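Putative ADP-Ribosyltransferase Scabin (Streptomyces scabiei 87.22, PDB 5EWY) probably transfers ADP-ribose from NAD+ to DNA, as a toxin of its Streptomyces source. Local coordinates at residues Val57-Ile62 with Pro66-Thr71; Tyr135-Pro140 with Gly165-Glu170. One frame throughout, in Å; residues are numbered along the deposited sequence.

Contact 1 (Val57-Ile62 with Pro66-Thr71); sequences VDVERI and PVWRTT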
loop_
_atom_site.group_PDB
_atom_site.type_symbol
_atom_site.label_atom_id
_atom_site.label_comp_id
_atom_site.label_asym_id
_atom_site.label_seq_id
_atom_site.Cartn_x
_atom_site.Cartn_y
_atom_site.Cartn_z
ATOM N N VAL A 57 12.094 -7.899 6.479
ATOM C CA VAL A 57 11.830 -6.657 7.184
ATOM C C VAL A 57 11.868 -6.911 8.683
ATOM O O VAL A 57 11.415 -7.954 9.172
ATOM C CB VAL A 57 10.487 -6.057 6.737
ATOM C CG1 VAL A 57 9.322 -7.031 7.005
ATOM C CG2 VAL A 57 10.266 -4.717 7.420
ATOM N N ASP A 58 12.409 -5.948 9.418
ATOM C CA ASP A 58 12.599 -6.063 10.859
ATOM C C ASP A 58 11.605 -5.140 11.556
ATOM O O ASP A 58 11.857 -3.942 11.710
ATOM C CB ASP A 58 14.032 -5.714 11.236
ATOM C CG ASP A 58 14.280 -5.828 12.724
ATOM O OD1 ASP A 58 13.351 -6.253 13.446
ATOM O OD2 ASP A 58 15.406 -5.505 13.164
ATOM N N VAL A 59 10.495 -5.723 12.016
ATOM C CA VAL A 59 9.411 -4.957 12.629
ATOM C C VAL A 59 9.893 -4.196 13.856
ATOM O O VAL A 59 9.354 -3.132 14.184
ATOM C CB VAL A 59 8.238 -5.901 12.957
ATOM C CG1 VAL A 59 7.225 -5.231 13.875
ATOM C CG2 VAL A 59 7.565 -6.364 11.678
ATOM N N GLU A 60 10.885 -4.723 14.568
ATOM C CA GLU A 60 11.329 -4.057 15.782
ATOM C C GLU A 60 12.047 -2.746 15.495
ATOM O O GLU A 60 12.224 -1.941 16.416
ATOM C CB GLU A 60 12.211 -4.999 16.607
ATOM C CG GLU A 60 11.431 -6.159 17.220
ATOM C CD GLU A 60 12.311 -7.148 17.970
ATOM O OE1 GLU A 60 13.523 -6.882 18.126
ATOM O OE2 GLU A 60 11.789 -8.197 18.401
ATOM N N ARG A 61 12.451 -2.509 14.250
ATOM C CA ARG A 61 13.133 -1.279 13.883
ATOM C C ARG A 61 12.184 -0.179 13.435
ATOM O O ARG A 61 12.635 0.942 13.188
ATOM C CB ARG A 61 14.142 -1.553 12.768
ATOM C CG ARG A 61 15.359 -2.328 13.254
ATOM C CD ARG A 61 16.269 -2.718 12.107
ATOM N NE ARG A 61 16.785 -1.557 11.387
ATOM C CZ ARG A 61 17.360 -1.620 10.189
ATOM N NH1 ARG A 61 17.486 -2.789 9.569
ATOM N NH2 ARG A 61 17.795 -0.515 9.601
ATOM N N ILE A 62 10.889 -0.463 13.331
ATOM C CA ILE A 62 9.936 0.568 12.945
ATOM C C ILE A 62 9.873 1.617 14.043
ATOM O O ILE A 62 9.761 1.288 15.231
ATOM C CB ILE A 62 8.549 -0.040 12.693
ATOM C CG1 ILE A 62 8.591 -1.029 11.531
ATOM C CG2 ILE A 62 7.537 1.055 12.420
ATOM C CD1 ILE A 62 7.355 -1.901 11.447
ATOM N N PRO A 66 4.489 1.460 15.857
ATOM C CA PRO A 66 3.451 1.496 14.823
ATOM C C PRO A 66 2.074 1.207 15.393
ATOM O O PRO A 66 1.907 0.411 16.325
ATOM C CB PRO A 66 3.885 0.392 13.850
ATOM C CG PRO A 66 4.660 -0.536 14.662
ATOM C CD PRO A 66 5.377 0.297 15.685
ATOM N N VAL A 67 1.101 1.917 14.855
ATOM C CA VAL A 67 -0.301 1.579 15.035
ATOM C C VAL A 67 -0.725 0.839 13.776
ATOM O O VAL A 67 -0.784 1.416 12.682
ATOM C CB VAL A 67 -1.161 2.823 15.281
ATOM C CG1 VAL A 67 -2.610 2.417 15.451
ATOM C CG2 VAL A 67 -0.664 3.574 16.498
ATOM N N TRP A 68 -1.000 -0.455 13.909
ATOM C CA TRP A 68 -1.318 -1.275 12.752
ATOM C C TRP A 68 -2.766 -1.093 12.346
ATOM O O TRP A 68 -3.652 -0.958 13.197
ATOM C CB TRP A 68 -1.096 -2.745 13.093
ATOM C CG TRP A 68 0.313 -3.034 13.465
ATOM C CD1 TRP A 68 0.830 -3.112 14.722
ATOM C CD2 TRP A 68 1.401 -3.267 12.564
ATOM N NE1 TRP A 68 2.176 -3.382 14.661
ATOM C CE2 TRP A 68 2.550 -3.489 13.348
ATOM C CE3 TRP A 68 1.514 -3.315 11.172
ATOM C CZ2 TRP A 68 3.799 -3.751 12.783
ATOM C CZ3 TRP A 68 2.753 -3.586 10.616
ATOM C CH2 TRP A 68 3.875 -3.796 11.418
ATOM N N ARG A 69 -2.989 -1.112 11.043
ATOM C CA ARG A 69 -4.335 -1.100 10.496
ATOM C C ARG A 69 -5.033 -2.415 10.826
ATOM O O ARG A 69 -4.455 -3.498 10.679
ATOM C CB ARG A 69 -4.238 -0.907 8.989
ATOM C CG ARG A 69 -5.499 -1.288 8.211
ATOM C CD ARG A 69 -5.322 -0.883 6.764
ATOM N NE ARG A 69 -6.247 -1.524 5.820
ATOM C CZ ARG A 69 -6.028 -2.712 5.266
ATOM N NH1 ARG A 69 -6.886 -3.216 4.388
ATOM N NH2 ARG A 69 -4.974 -3.426 5.614
ATOM N N THR A 70 -6.271 -2.324 11.307
ATOM C CA THR A 70 -7.027 -3.508 11.684
ATOM C C THR A 70 -8.260 -3.694 10.819
ATOM O O THR A 70 -8.988 -4.673 11.016
ATOM C CB THR A 70 -7.413 -3.486 13.174
ATOM O OG1 THR A 70 -8.221 -2.339 13.441
ATOM C CG2 THR A 70 -6.171 -3.436 14.042
ATOM N N THR A 71 -8.550 -2.774 9.923
ATOM C CA THR A 71 -9.610 -2.945 8.951
ATOM C C THR A 71 -9.076 -3.696 7.739
ATOM O O THR A 71 -7.878 -3.973 7.608
ATOM C CB THR A 71 -10.188 -1.590 8.566
ATOM O OG1 THR A 71 -9.134 -0.769 8.033
ATOM C CG2 THR A 71 -10.795 -0.898 9.767
#
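W68 reaches back to I62 and V59 with the far end of its indole, bringing the benzo ring rather than the pyrrole into the contact. V59 CG1 lies near the ring plane at the edge, 3.9 Å from W68 CZ2, while I62 CD1 comes in obliquely, 4.0 Å from W68 CH2. The two branches of I62 divide the work. CG2, anti to the backbone N (CG1 has chi1 -63°), rests on the pyrrolidine, 4.0 Å from P66 CB, and the longer branch carries CD1 on to the tryptophan. P66 CB also covers one face of the W68 indole, 4.1 Å above its plane and offset toward the rim. Buried I62 anchors this tighter part, and P164 of strand 160-164 touches both I62 and W68.

The other side of the short 3-10 turn is looser and polar. E60 and R61 are exposed there, and D58 OD1 accepts from E60 N at 3.1 Å in an Asx turn, the N-H coming from above the carboxylate plane. The R61 guanidinium bonds to I97 O. What joins the two segments is therefore apolar packing, with no hydrogen bond between them.

Contact 2 (Tyr135-Pro140 with Gly165-Glu170); sequences YYIDAP and GGIRTE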
loop_
_atom_site.group_PDB
_atom_site.type_symbol
_atom_site.label_atom_id
_atom_site.label_comp_id
_atom_site.label_asym_id
_atom_site.label_seq_id
_atom_site.Cartn_x
_atom_site.Cartn_y
_atom_site.Cartn_z
ATOM N N TYR A 135 -3.393 0.887 -8.582
ATOM C CA TYR A 135 -3.520 -0.495 -8.118
ATOM C C TYR A 135 -4.481 -0.600 -6.945
ATOM O O TYR A 135 -4.570 0.301 -6.103
ATOM C CB TYR A 135 -2.156 -1.042 -7.709
ATOM C CG TYR A 135 -1.244 -1.313 -8.889
ATOM C CD1 TYR A 135 -0.393 -0.339 -9.383
ATOM C CD2 TYR A 135 -1.219 -2.551 -9.487
ATOM C CE1 TYR A 135 0.438 -0.592 -10.468
ATOM C CE2 TYR A 135 -0.421 -2.823 -10.557
ATOM C CZ TYR A 135 0.428 -1.844 -11.050
ATOM O OH TYR A 135 1.204 -2.172 -12.126
ATOM N N TYR A 136 -5.232 -1.705 -6.945
ATOM C CA TYR A 136 -6.246 -2.039 -5.956
ATOM C C TYR A 136 -5.710 -3.206 -5.138
ATOM O O TYR A 136 -5.254 -4.201 -5.705
ATOM C CB TYR A 136 -7.544 -2.462 -6.668
ATOM C CG TYR A 136 -8.273 -1.362 -7.396
ATOM C CD1 TYR A 136 -7.631 -0.571 -8.355
ATOM C CD2 TYR A 136 -9.575 -1.069 -7.115
ATOM C CE1 TYR A 136 -8.297 0.419 -9.010
ATOM C CE2 TYR A 136 -10.239 -0.038 -7.750
ATOM C CZ TYR A 136 -9.576 0.722 -8.694
ATOM O OH TYR A 136 -10.270 1.706 -9.326
ATOM N N ILE A 137 -5.691 -3.045 -3.812
ATOM C CA ILE A 137 -4.972 -3.928 -2.896
ATOM C C ILE A 137 -5.938 -4.421 -1.826
ATOM O O ILE A 137 -6.718 -3.628 -1.275
ATOM C CB ILE A 137 -3.794 -3.171 -2.258
ATOM C CG1 ILE A 137 -2.777 -2.870 -3.354
ATOM C CG2 ILE A 137 -3.145 -3.948 -1.106
ATOM C CD1 ILE A 137 -1.790 -1.782 -2.989
ATOM N N ASP A 138 -5.891 -5.721 -1.537
ATOM C CA ASP A 138 -6.719 -6.303 -0.480
ATOM C C ASP A 138 -5.758 -7.120 0.376
ATOM O O ASP A 138 -5.502 -8.292 0.115
ATOM C CB ASP A 138 -7.843 -7.138 -1.072
ATOM C CG ASP A 138 -8.655 -7.885 -0.019
ATOM O OD1 ASP A 138 -8.689 -7.456 1.156
ATOM O OD2 ASP A 138 -9.293 -8.895 -0.374
ATOM N N ALA A 139 -5.164 -6.455 1.367
ATOM C CA ALA A 139 -4.074 -7.039 2.128
ATOM C C ALA A 139 -4.304 -6.789 3.608
ATOM O O ALA A 139 -4.796 -5.713 3.983
ATOM C CB ALA A 139 -2.725 -6.383 1.762
ATOM N N PRO A 140 -3.934 -7.735 4.456
ATOM C CA PRO A 140 -4.063 -7.534 5.901
ATOM C C PRO A 140 -2.932 -6.664 6.407
ATOM O O PRO A 140 -1.816 -6.694 5.886
ATOM C CB PRO A 140 -3.925 -8.950 6.478
ATOM C CG PRO A 140 -3.088 -9.678 5.485
ATOM C CD PRO A 140 -3.441 -9.088 4.132
ATOM N N GLY A 165 8.009 -4.445 4.452
ATOM C CA GLY A 165 8.275 -5.617 3.656
ATOM C C GLY A 165 7.457 -5.691 2.394
ATOM O O GLY A 165 7.575 -6.677 1.655
ATOM N N GLY A 166 6.647 -4.678 2.118
ATOM C CA GLY A 166 5.825 -4.669 0.926
ATOM C C GLY A 166 4.660 -5.631 1.002
ATOM O O GLY A 166 4.136 -5.933 2.075
ATOM N N ILE A 167 4.223 -6.061 -0.179
ATOM C CA ILE A 167 2.919 -6.704 -0.360
ATOM C C ILE A 167 3.057 -7.789 -1.414
ATOM O O ILE A 167 3.380 -7.497 -2.575
ATOM C CB ILE A 167 1.863 -5.691 -0.826
ATOM C CG1 ILE A 167 1.803 -4.464 0.099
ATOM C CG2 ILE A 167 0.481 -6.372 -0.919
ATOM C CD1 ILE A 167 0.978 -3.347 -0.478
ATOM N N ARG A 168 2.762 -9.035 -1.032
ATOM C CA ARG A 168 2.805 -10.147 -1.972
ATOM C C ARG A 168 1.723 -10.001 -3.036
ATOM O O ARG A 168 0.661 -9.421 -2.801
ATOM C CB ARG A 168 2.595 -11.477 -1.236
ATOM C CG ARG A 168 3.765 -11.883 -0.360
ATOM C CD ARG A 168 3.762 -13.374 -0.072
ATOM N NE ARG A 168 2.653 -13.773 0.792
ATOM C CZ ARG A 168 2.600 -13.545 2.102
ATOM N NH1 ARG A 168 3.588 -12.901 2.711
ATOM N NH2 ARG A 168 1.552 -13.956 2.807
ATOM N N THR A 169 1.972 -10.615 -4.194
ATOM C CA THR A 169 1.046 -10.471 -5.313
ATOM C C THR A 169 -0.341 -11.036 -4.994
ATOM O O THR A 169 -1.339 -10.515 -5.513
ATOM C CB THR A 169 1.615 -11.128 -6.577
ATOM O OG1 THR A 169 0.692 -10.940 -7.660
ATOM C CG2 THR A 169 1.870 -12.626 -6.366
ATOM N N GLU A 170 -0.436 -12.038 -4.115
ATOM C CA GLU A 170 -1.750 -12.614 -3.797
ATOM C C GLU A 170 -2.682 -11.576 -3.182
ATOM O O GLU A 170 -3.895 -11.824 -3.099
ATOM C CB GLU A 170 -1.615 -13.831 -2.874
ATOM C CG GLU A 170 -1.141 -13.525 -1.465
ATOM C CD GLU A 170 -0.841 -14.761 -0.656
ATOM O OE1 GLU A 170 -1.803 -15.429 -0.204
ATOM O OE2 GLU A 170 0.363 -15.057 -0.478
#
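R168 NH1, on the residue that follows the I167 packed against I137 and A139, is held by two backbone carbonyls, those of H50 and A52, which ties the turn to the N-terminal region of the chain. The same guanidinium donates through NE to E170 OE2 at 2.9 Å in a nearly straight salt bridge (176°), with the oxygen lying in the guanidinium plane although the approach is from above the carboxylate.

The contact itself is wholly apolar and buried. I167 spans both partners. With CG1 beside its backbone N (chi1 -53°), the long branch runs out to place CD1 4.1 Å from I137 CD1, where the two isoleucines meet end to end and cross at about a right angle. The shorter CG2 branch turns instead to the methyl of A139, 4.2 Å from its CB. The glycine pair G165 and G166, both at positive phi, brings the chain from strand 160-164 into this position. I137 and I167 also touch T118, a residue of the inhibitor pocket. The cluster joins the end of strand 133-137, in the four-stranded sheet, to the loop leaving strand 160-164, in the three-stranded one, consistent with the two-sheet ADP-ribosyltransferase fold.

Followed from the N terminus, the chain first makes contact 1, where only three residues separate the segments and a tight loop closes ahead of strand 75-79. Contact 2 comes later and closes a much longer excursion of 24 residues, from the end of strand 133-137 through strand 143-144, helix 145-149 and strand 160-164. The two loops follow in series, neither crossing nor nesting, yet they meet in space. R69 NH2 lies 2.8 Å from A139 O, a probable hydrogen bond, and V57 CB packs at 3.7 Å against G165 N. The early loop is joined to the later one by this probable bond and by packing, and contact 1 rests on strands 143-144 and 160-164.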